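Local atomic coordinates of RNA-dependent RNA polymerase (Toscana virus, PDB entry 6QW0), a protein that probably cleaves capped host RNAs to supply primers for viral transcription, through the manganese-binding cap-snatching endonuclease at the N-terminus of the L protein. Residues Pro12-Thr17 and Ile160-Leu165; Ile49-Leu54 and Ser61-Phe66; Gln111-Ile116 and Ala148-Ala153. All blocks are in the same frame, centred on the assembly; numbering follows the deposited sequence.

Interaction 1: residues Pro12-Thr17 and Ile160-Leu165; sequences PVRALT and IKPISL
Pro12 sets its ring against that of Pro162, the two crossing at about a right angle with CG of Pro12 3.7 Å from CG of Pro162; both rings also pack on His123. This is the lead-in to a parallel strand pair, in which strand 16-17 joins strand 163-171 of the mixed sheet of the PDDEXK-type endonuclease domain. Val13 turns its side chain away and offers its backbone instead, its O lying 3.2 Å from CB of Pro162. The Arg14 side chain is less certain, being modelled in two conformers; in the one described it bends at chi3, passes Ile160 with CD and gives NH1 to the carbonyl of Ala159. True strand bonding starts at Ala15, whose O accepts the N-H of Ile163 (N to O 3.2 Å, 153° at the hydrogen). Leu16 is registered with Ile163. Its CG stands anti to the backbone N (chi1 174°), which carries CD1 across to CG2 of Ile163 at 3.9 Å and on toward Leu165 CB; Leu16 also touches Cys154 and Leu155 of helix 136-157. Thr17 pairs with Ser164 on the other face, where its CB lies 3.6 Å from Ser164 OG. Its backbone straddles that partner as parallel pairing requires: Thr17 N donates to Ile163 O at 2.9 Å, almost straight at 172°, and Thr17 O accepts from Leu165 N at 3.0 Å. Segment 160-165 is also bonded to strand 124-131, through backbone bonds of Pro162 with Val124 and of Ser164 with Val124 and Val126. Where the pairing ends, a water donates to Leu165 O at 2.8 Å and, weakly, to Thr17 O.

Interaction 2: residues Ile49-Leu54 and Ser61-Phe66; sequences IATSEL and STIQPF
Ile49 and Pro65 are joined by a single backbone bond, Ile49 N to Pro65 O at 2.7 Å and 179° at the hydrogen. It lies at the base of a long connection between two antiparallel strands, 46-49 and 66-68. Along the Ile49 side chain, CB comes 3.7 Å from Pro65 O. At CB the chain forks: CG2 runs to CG2 of Ile63 at 4.0 Å, while CG1, anti to the carbonyl carbon (chi1 -62°), lies 4.2 Å from Pro65 O and leads to CD1. That tip lies 3.9 Å from Gln64 O and also touches Ile63 CG2, which is thus met by both branches; the two isoleucines cross at about a right angle. Beyond the inverse gamma turn at Ala50, the 3-10 segment 51-53 brings Thr51 over the same loop: its CG2 rests 3.4 Å from Ile63 O and its OG1 3.7 Å from Pro65 CB. Ile49 and Ile63 both pack on Phe81 of helix 77-82, and Ile63 reaches Phe191 and Leu195 as well, tying the loop to helix 183-203.

Interaction 3: residues Gln111-Ile116 and Ala148-Ala153; sequences QSPDMI and AKYEIA. With MN3 (manganese (III) ion), chain C.
Pro113 and Lys149 lie on opposite faces of the Tyr150 ring. On one side Pro113 CB makes a CH-pi contact, 4.3 Å from the centroid of the Tyr150 ring and 13° off its normal; on the other, Lys149 CG stands 4.0 Å above the plane of the Tyr150 ring, over its centre. The Gln111 amide approaches obliquely, its plane turned 38° from the ring. At the phenolic end a water bridges Tyr150 OH and Ser112 N, 2.9 Å from that nitrogen. The Gln111 chain, extended beyond CG, carries its amide to the helix, where NE2 donates to Lys149 O at 3.1 Å and 168°. The bond lies in the amide plane but above the carbonyl plane. The oxygen, OE1, rests 3.4 Å from Ala153 CB and is reached by a second water, which also lies 3.1 Å from Lys149 O and 3.0 Å from Ala153 N. The water sits between Lys149 O and Ala153 N, a pair left without a direct helical bond at the kink.

Pro113 and Asp114 fit the PD of the PD-(D/E)XK nuclease motif, with Glu128 probably its acidic partner. Asp114 and the selenomethionine at position 115 both face Val127, a classic beta bulge where strand 115-118 begins. Tyr150 and Pro113 each also touch the side chain of Glu128. Asp114 binds manganese through OD2 at 2.2 Å; His79, Glu128, the carbonyl of Phe129 and two waters complete the site.

How the interactions relate
Interactions 1 and 3 are neighbours, with centres 14 Å apart, and touch where Leu16 CD2 packs 4.1 Å from Glu151 O. Helix 136-157, used by interaction 3, leads in sequence to strand 163-171, used by interaction 1, and both contacts reach the same mixed sheet. Interaction 3 is the one at the metal site: it supplies Asp114, and the Tyr150 side chain lies about 6 Å from another bound manganese, whereas the Leu165 side chain of interaction 1 stays about 11 Å from a manganese. Interaction 2 lies across the chain's centre, in the three-stranded sheet region, its nearest atoms about 22 Å from interaction 1 and about 14 Å from interaction 3.

Interaction 1: residues Pro12-Thr17 and Ile160-Leu165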
loop_
_atom_site.group_PDB
_atom_site.type_symbol
_atom_site.label_atom_id
_atom_site.label_comp_id
_atom_site.label_asym_id
_atom_site.label_seq_id
_atom_site.Cartn_x
_atom_site.Cartn_y
_atom_site.Cartn_z
ATOM N N PRO A 12 23.064 -3.835 12.537
ATOM C CA PRO A 12 22.142 -2.922 13.224
ATOM C C PRO A 12 21.394 -3.637 14.335
ATOM O O PRO A 12 21.315 -4.864 14.374
ATOM C CB PRO A 12 21.179 -2.489 12.115
ATOM C CG PRO A 12 21.192 -3.632 11.140
ATOM C CD PRO A 12 22.576 -4.231 11.202
ATOM N N VAL A 13 20.820 -2.834 15.244
ATOM C CA VAL A 13 20.001 -3.391 16.314
ATOM C C VAL A 13 18.840 -4.153 15.701
ATOM O O VAL A 13 18.106 -3.627 14.855
ATOM C CB VAL A 13 19.489 -2.281 17.243
ATOM C CG1 VAL A 13 18.423 -2.834 18.201
ATOM C CG2 VAL A 13 20.632 -1.667 18.035
ATOM N N ARG A 14 18.668 -5.401 16.131
ATOM C CA ARG A 14 17.611 -6.269 15.628
ATOM C C ARG A 14 16.370 -6.046 16.483
ATOM O O ARG A 14 16.270 -6.552 17.607
ATOM C CB ARG A 14 18.073 -7.722 15.658
ATOM C CG ARG A 14 19.235 -8.001 14.710
ATOM C CD ARG A 14 19.868 -9.368 14.973
ATOM N NE ARG A 14 20.492 -9.432 16.292
ATOM C CZ ARG A 14 20.013 -10.120 17.327
ATOM N NH1 ARG A 14 18.899 -10.837 17.212
ATOM N NH2 ARG A 14 20.662 -10.099 18.482
ATOM N N ALA A 15 15.433 -5.264 15.958
ATOM C CA ALA A 15 14.231 -4.895 16.687
ATOM C C ALA A 15 13.199 -4.419 15.686
ATOM O O ALA A 15 13.511 -4.157 14.523
ATOM C CB ALA A 15 14.496 -3.785 17.715
ATOM N N LEU A 16 11.962 -4.308 16.167
ATOM C CA LEU A 16 10.856 -3.780 15.373
ATOM C C LEU A 16 10.665 -2.291 15.663
ATOM O O LEU A 16 10.539 -1.897 16.825
ATOM C CB LEU A 16 9.573 -4.542 15.697
ATOM C CG LEU A 16 8.275 -4.020 15.062
ATOM C CD1 LEU A 16 8.394 -4.069 13.553
ATOM C CD2 LEU A 16 7.078 -4.849 15.549
ATOM N N THR A 17 10.651 -1.478 14.606
ATOM C CA THR A 17 10.355 -0.043 14.701
ATOM C C THR A 17 8.981 0.217 14.105
ATOM O O THR A 17 8.691 -0.221 12.985
ATOM C CB THR A 17 11.411 0.784 13.973
ATOM O OG1 THR A 17 12.701 0.554 14.544
ATOM C CG2 THR A 17 11.097 2.287 14.033
ATOM N N ILE A 160 15.955 -11.478 13.299
ATOM C CA ILE A 160 16.824 -11.879 12.195
ATOM C C ILE A 160 17.399 -10.646 11.516
ATOM O O ILE A 160 18.621 -10.506 11.395
ATOM C CB ILE A 160 16.058 -12.756 11.200
ATOM C CG1 ILE A 160 15.541 -14.009 11.904
ATOM C CG2 ILE A 160 16.944 -13.117 9.997
ATOM C CD1 ILE A 160 14.725 -14.870 11.011
ATOM N N LYS A 161 16.520 -9.738 11.069
ATOM C CA LYS A 161 16.913 -8.464 10.504
ATOM C C LYS A 161 15.943 -7.440 11.067
ATOM O O LYS A 161 14.750 -7.739 11.193
ATOM C CB LYS A 161 16.848 -8.430 8.969
ATOM C CG LYS A 161 17.745 -9.453 8.288
ATOM C CD LYS A 161 17.408 -9.584 6.806
ATOM C CE LYS A 161 18.241 -10.684 6.160
ATOM N NZ LYS A 161 17.524 -11.329 5.019
ATOM N N PRO A 162 16.408 -6.233 11.378
ATOM C CA PRO A 162 15.489 -5.204 11.882
ATOM C C PRO A 162 14.404 -4.899 10.859
ATOM O O PRO A 162 14.650 -4.858 9.652
ATOM C CB PRO A 162 16.401 -3.997 12.124
ATOM C CG PRO A 162 17.583 -4.238 11.270
ATOM C CD PRO A 162 17.774 -5.715 11.198
ATOM N N ILE A 163 13.189 -4.704 11.361
ATOM C CA ILE A 163 12.031 -4.408 10.523
ATOM C C ILE A 163 11.445 -3.066 10.949
ATOM O O ILE A 163 11.343 -2.781 12.144
ATOM C CB ILE A 163 10.965 -5.524 10.634
ATOM C CG1 ILE A 163 11.477 -6.835 10.036
ATOM C CG2 ILE A 163 9.629 -5.090 9.964
ATOM C CD1 ILE A 163 10.553 -8.025 10.311
ATOM N N SER A 164 11.026 -2.260 9.972
ATOM C CA SER A 164 10.148 -1.124 10.229
ATOM C C SER A 164 8.816 -1.417 9.553
ATOM O O SER A 164 8.801 -1.843 8.392
ATOM C CB SER A 164 10.753 0.181 9.703
ATOM O OG SER A 164 11.934 0.510 10.418
ATOM N N LEU A 165 7.711 -1.227 10.283
ATOM C CA LEU A 165 6.379 -1.581 9.796
ATOM C C LEU A 165 5.625 -0.305 9.441
ATOM O O LEU A 165 5.393 0.538 10.314
ATOM C CB LEU A 165 5.596 -2.375 10.843
ATOM C CG LEU A 165 4.125 -2.685 10.547
ATOM C CD1 LEU A 165 3.972 -3.507 9.266
ATOM C CD2 LEU A 165 3.496 -3.424 11.732
HETATM O O HOH W 1 7.489 2.227 10.939
#

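Interaction 2: residues Ile49-Leu54 and Ser61-Phe66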
loop_
_atom_site.group_PDB
_atom_site.type_symbol
_atom_site.label_atom_id
_atom_site.label_comp_id
_atom_site.label_asym_id
_atom_site.label_seq_id
_atom_site.Cartn_x
_atom_site.Cartn_y
_atom_site.Cartn_z
ATOM N N ILE A 49 -9.254 4.488 -19.778
ATOM C CA ILE A 49 -9.292 5.684 -18.941
ATOM C C ILE A 49 -8.741 6.849 -19.747
ATOM O O ILE A 49 -7.675 6.739 -20.365
ATOM C CB ILE A 49 -8.507 5.481 -17.631
ATOM C CG1 ILE A 49 -9.145 4.347 -16.824
ATOM C CG2 ILE A 49 -8.462 6.791 -16.838
ATOM C CD1 ILE A 49 -8.318 3.869 -15.664
ATOM N N ALA A 50 -9.482 7.963 -19.770
ATOM C CA ALA A 50 -9.146 9.089 -20.643
ATOM C C ALA A 50 -8.069 9.961 -19.997
ATOM O O ALA A 50 -8.289 11.103 -19.587
ATOM C CB ALA A 50 -10.400 9.895 -20.965
ATOM N N THR A 51 -6.860 9.404 -19.910
ATOM C CA THR A 51 -5.769 10.136 -19.278
ATOM C C THR A 51 -5.411 11.410 -20.040
ATOM O O THR A 51 -4.776 12.307 -19.470
ATOM C CB THR A 51 -4.544 9.221 -19.135
ATOM O OG1 THR A 51 -4.222 8.651 -20.407
ATOM C CG2 THR A 51 -4.841 8.083 -18.157
ATOM N N SER A 52 -5.824 11.527 -21.306
ATOM C CA SER A 52 -5.607 12.767 -22.042
ATOM C C SER A 52 -6.331 13.951 -21.414
ATOM O O SER A 52 -5.940 15.096 -21.654
ATOM C CB SER A 52 -6.058 12.610 -23.496
ATOM O OG SER A 52 -7.447 12.326 -23.580
ATOM N N GLU A 53 -7.373 13.705 -20.623
ATOM C CA GLU A 53 -8.130 14.801 -20.023
ATOM C C GLU A 53 -7.408 15.476 -18.867
ATOM O O GLU A 53 -7.820 16.564 -18.451
ATOM C CB GLU A 53 -9.495 14.299 -19.545
ATOM C CG GLU A 53 -10.415 13.846 -20.661
ATOM C CD GLU A 53 -11.736 13.305 -20.157
ATOM O OE1 GLU A 53 -11.764 12.759 -19.029
ATOM O OE2 GLU A 53 -12.745 13.415 -20.892
ATOM N N LEU A 54 -6.351 14.875 -18.336
ATOM C CA LEU A 54 -5.680 15.425 -17.170
ATOM C C LEU A 54 -4.592 16.408 -17.584
ATOM O O LEU A 54 -3.900 16.207 -18.586
ATOM C CB LEU A 54 -5.104 14.291 -16.325
ATOM C CG LEU A 54 -6.144 13.195 -16.064
ATOM C CD1 LEU A 54 -5.638 12.198 -15.043
ATOM C CD2 LEU A 54 -7.493 13.783 -15.605
ATOM N N SER A 61 -1.680 11.804 -12.416
ATOM C CA SER A 61 -0.710 11.592 -13.481
ATOM C C SER A 61 -0.111 10.194 -13.455
ATOM O O SER A 61 0.467 9.769 -14.459
ATOM C CB SER A 61 0.417 12.617 -13.391
ATOM O OG SER A 61 1.080 12.510 -12.145
ATOM N N THR A 62 -0.250 9.457 -12.350
ATOM C CA THR A 62 0.254 8.086 -12.342
ATOM C C THR A 62 -0.702 7.082 -12.969
ATOM O O THR A 62 -0.348 5.906 -13.069
ATOM C CB THR A 62 0.564 7.612 -10.916
ATOM O OG1 THR A 62 -0.652 7.547 -10.151
ATOM C CG2 THR A 62 1.569 8.525 -10.233
ATOM N N ILE A 63 -1.898 7.493 -13.382
ATOM C CA ILE A 63 -2.891 6.546 -13.882
ATOM C C ILE A 63 -2.570 6.195 -15.328
ATOM O O ILE A 63 -2.345 7.082 -16.158
ATOM C CB ILE A 63 -4.307 7.138 -13.758
ATOM C CG1 ILE A 63 -4.644 7.382 -12.280
ATOM C CG2 ILE A 63 -5.329 6.215 -14.407
ATOM C CD1 ILE A 63 -5.809 8.350 -12.098
ATOM N N GLN A 64 -2.590 4.921 -15.636
ATOM C CA GLN A 64 -2.374 4.390 -16.972
ATOM C C GLN A 64 -3.701 4.279 -17.723
ATOM O O GLN A 64 -4.754 4.068 -17.109
ATOM C CB GLN A 64 -1.706 3.022 -16.891
ATOM C CG GLN A 64 -0.353 3.053 -16.185
ATOM C CD GLN A 64 0.543 4.166 -16.692
ATOM O OE1 GLN A 64 0.971 4.152 -17.849
ATOM N NE2 GLN A 64 0.826 5.143 -15.836
ATOM N N PRO A 65 -3.675 4.397 -19.053
ATOM C CA PRO A 65 -4.940 4.497 -19.809
ATOM C C PRO A 65 -5.727 3.208 -19.944
ATOM O O PRO A 65 -6.929 3.289 -20.224
ATOM C CB PRO A 65 -4.490 5.001 -21.181
ATOM C CG PRO A 65 -3.033 4.656 -21.262
ATOM C CD PRO A 65 -2.527 4.835 -19.863
ATOM N N PHE A 66 -5.124 2.027 -19.796
ATOM C CA PHE A 66 -5.830 0.790 -20.111
ATOM C C PHE A 66 -5.643 -0.248 -19.016
ATOM O O PHE A 66 -4.518 -0.491 -18.569
ATOM C CB PHE A 66 -5.354 0.222 -21.447
ATOM C CG PHE A 66 -5.642 1.119 -22.592
ATOM C CD1 PHE A 66 -6.918 1.200 -23.115
ATOM C CD2 PHE A 66 -4.649 1.922 -23.118
ATOM C CE1 PHE A 66 -7.192 2.048 -24.167
ATOM C CE2 PHE A 66 -4.915 2.775 -24.163
ATOM C CZ PHE A 66 -6.187 2.843 -24.688
#

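Interaction 3: residues Gln111-Ile116 and Ala148-Ala153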
loop_
_atom_site.group_PDB
_atom_site.type_symbol
_atom_site.label_atom_id
_atom_site.label_comp_id
_atom_site.label_asym_id
_atom_site.label_seq_id
_atom_site.Cartn_x
_atom_site.Cartn_y
_atom_site.Cartn_z
ATOM N N GLN A 111 2.035 -15.422 5.821
ATOM C CA GLN A 111 1.429 -14.112 5.651
ATOM C C GLN A 111 2.130 -13.345 4.539
ATOM O O GLN A 111 3.329 -13.512 4.296
ATOM C CB GLN A 111 1.502 -13.315 6.952
ATOM C CG GLN A 111 0.565 -13.803 8.030
ATOM C CD GLN A 111 0.422 -12.784 9.150
ATOM O OE1 GLN A 111 1.398 -12.451 9.823
ATOM N NE2 GLN A 111 -0.789 -12.288 9.353
ATOM N N SER A 112 1.381 -12.462 3.882
ATOM C CA SER A 112 1.866 -11.746 2.703
ATOM C C SER A 112 1.424 -10.291 2.750
ATOM O O SER A 112 0.418 -9.906 2.138
ATOM C CB SER A 112 1.373 -12.419 1.420
ATOM O OG SER A 112 1.872 -11.757 0.268
ATOM N N PRO A 113 2.177 -9.438 3.449
ATOM C CA PRO A 113 1.898 -7.995 3.405
ATOM C C PRO A 113 2.100 -7.456 1.997
ATOM O O PRO A 113 2.674 -8.110 1.124
ATOM C CB PRO A 113 2.918 -7.390 4.380
ATOM C CG PRO A 113 3.659 -8.568 4.997
ATOM C CD PRO A 113 3.472 -9.730 4.081
ATOM N N ASP A 114 1.625 -6.229 1.767
ATOM C CA ASP A 114 1.664 -5.683 0.408
ATOM C C ASP A 114 3.090 -5.492 -0.100
ATOM O O ASP A 114 3.343 -5.624 -1.304
ATOM C CB ASP A 114 0.913 -4.353 0.344
ATOM C CG ASP A 114 -0.591 -4.542 0.308
ATOM O OD1 ASP A 114 -1.077 -5.288 -0.566
ATOM O OD2 ASP A 114 -1.294 -3.984 1.172
HETATM N N MSE A 115 4.028 -5.155 0.783
HETATM C CA MSE A 115 5.425 -5.011 0.385
HETATM C C MSE A 115 6.345 -5.530 1.491
HETATM O O MSE A 115 6.093 -5.277 2.673
HETATM C CB MSE A 115 5.785 -3.553 0.070
HETATM C CG MSE A 115 4.811 -2.765 -0.834
HETATM SE SE MSE A 115 5.496 -0.995 -1.205
HETATM C CE MSE A 115 6.881 -1.537 -2.490
ATOM N N ILE A 116 7.394 -6.264 1.100
ATOM C CA ILE A 116 8.529 -6.583 1.975
ATOM C C ILE A 116 9.779 -6.165 1.210
ATOM O O ILE A 116 10.128 -6.781 0.191
ATOM C CB ILE A 116 8.595 -8.070 2.364
ATOM C CG1 ILE A 116 7.277 -8.546 2.975
ATOM C CG2 ILE A 116 9.749 -8.318 3.353
ATOM C CD1 ILE A 116 7.217 -10.060 3.240
ATOM N N ALA A 148 -2.191 -4.760 13.914
ATOM C CA ALA A 148 -2.491 -5.956 14.698
ATOM C C ALA A 148 -2.313 -7.229 13.887
ATOM O O ALA A 148 -1.918 -8.263 14.436
ATOM C CB ALA A 148 -3.917 -5.878 15.242
ATOM N N LYS A 149 -2.595 -7.174 12.582
ATOM C CA LYS A 149 -2.550 -8.372 11.759
ATOM C C LYS A 149 -1.122 -8.849 11.534
ATOM O O LYS A 149 -0.883 -10.057 11.453
ATOM C CB LYS A 149 -3.245 -8.093 10.426
ATOM C CG LYS A 149 -3.243 -9.265 9.451
ATOM C CD LYS A 149 -3.834 -8.842 8.115
ATOM C CE LYS A 149 -3.994 -10.023 7.168
ATOM N NZ LYS A 149 -5.074 -10.942 7.634
ATOM N N TYR A 150 -0.162 -7.925 11.446
ATOM C CA TYR A 150 1.199 -8.272 11.064
ATOM C C TYR A 150 2.233 -8.105 12.170
ATOM O O TYR A 150 3.382 -8.505 11.971
ATOM C CB TYR A 150 1.621 -7.432 9.851
ATOM C CG TYR A 150 0.844 -7.824 8.624
ATOM C CD1 TYR A 150 1.012 -9.081 8.063
ATOM C CD2 TYR A 150 -0.082 -6.964 8.048
ATOM C CE1 TYR A 150 0.298 -9.473 6.944
ATOM C CE2 TYR A 150 -0.801 -7.348 6.923
ATOM C CZ TYR A 150 -0.601 -8.600 6.381
ATOM O OH TYR A 150 -1.310 -8.997 5.279
ATOM N N GLU A 151 1.857 -7.547 13.325
ATOM C CA GLU A 151 2.851 -7.153 14.323
ATOM C C GLU A 151 3.576 -8.356 14.913
ATOM O O GLU A 151 4.778 -8.278 15.183
ATOM C CB GLU A 151 2.197 -6.323 15.434
ATOM C CG GLU A 151 1.050 -7.025 16.125
ATOM C CD GLU A 151 0.911 -6.652 17.583
ATOM O OE1 GLU A 151 1.941 -6.349 18.225
ATOM O OE2 GLU A 151 -0.232 -6.662 18.090
ATOM N N ILE A 152 2.877 -9.480 15.110
ATOM C CA ILE A 152 3.522 -10.662 15.683
ATOM C C ILE A 152 4.583 -11.202 14.729
ATOM O O ILE A 152 5.727 -11.468 15.123
ATOM C CB ILE A 152 2.476 -11.742 16.024
ATOM C CG1 ILE A 152 1.685 -11.350 17.275
ATOM C CG2 ILE A 152 3.145 -13.106 16.225
ATOM C CD1 ILE A 152 0.686 -12.410 17.724
ATOM N N ALA A 153 4.224 -11.375 13.455
ATOM C CA ALA A 153 5.198 -11.901 12.507
ATOM C C ALA A 153 6.384 -10.954 12.355
ATOM O O ALA A 153 7.528 -11.404 12.231
ATOM C CB ALA A 153 4.543 -12.160 11.145
HETATM MN MN MN3 C . -3.424 -4.473 1.716
HETATM O O HOH W 2 1.467 -11.740 12.452
HETATM O O HOH W 3 -3.343 -13.213 7.450
HETATM O O HOH W 4 -1.376 -11.810 4.673
HETATM O O HOH W 5 -3.930 -6.669 0.998
HETATM O O HOH W 6 -5.520 -5.165 2.550
#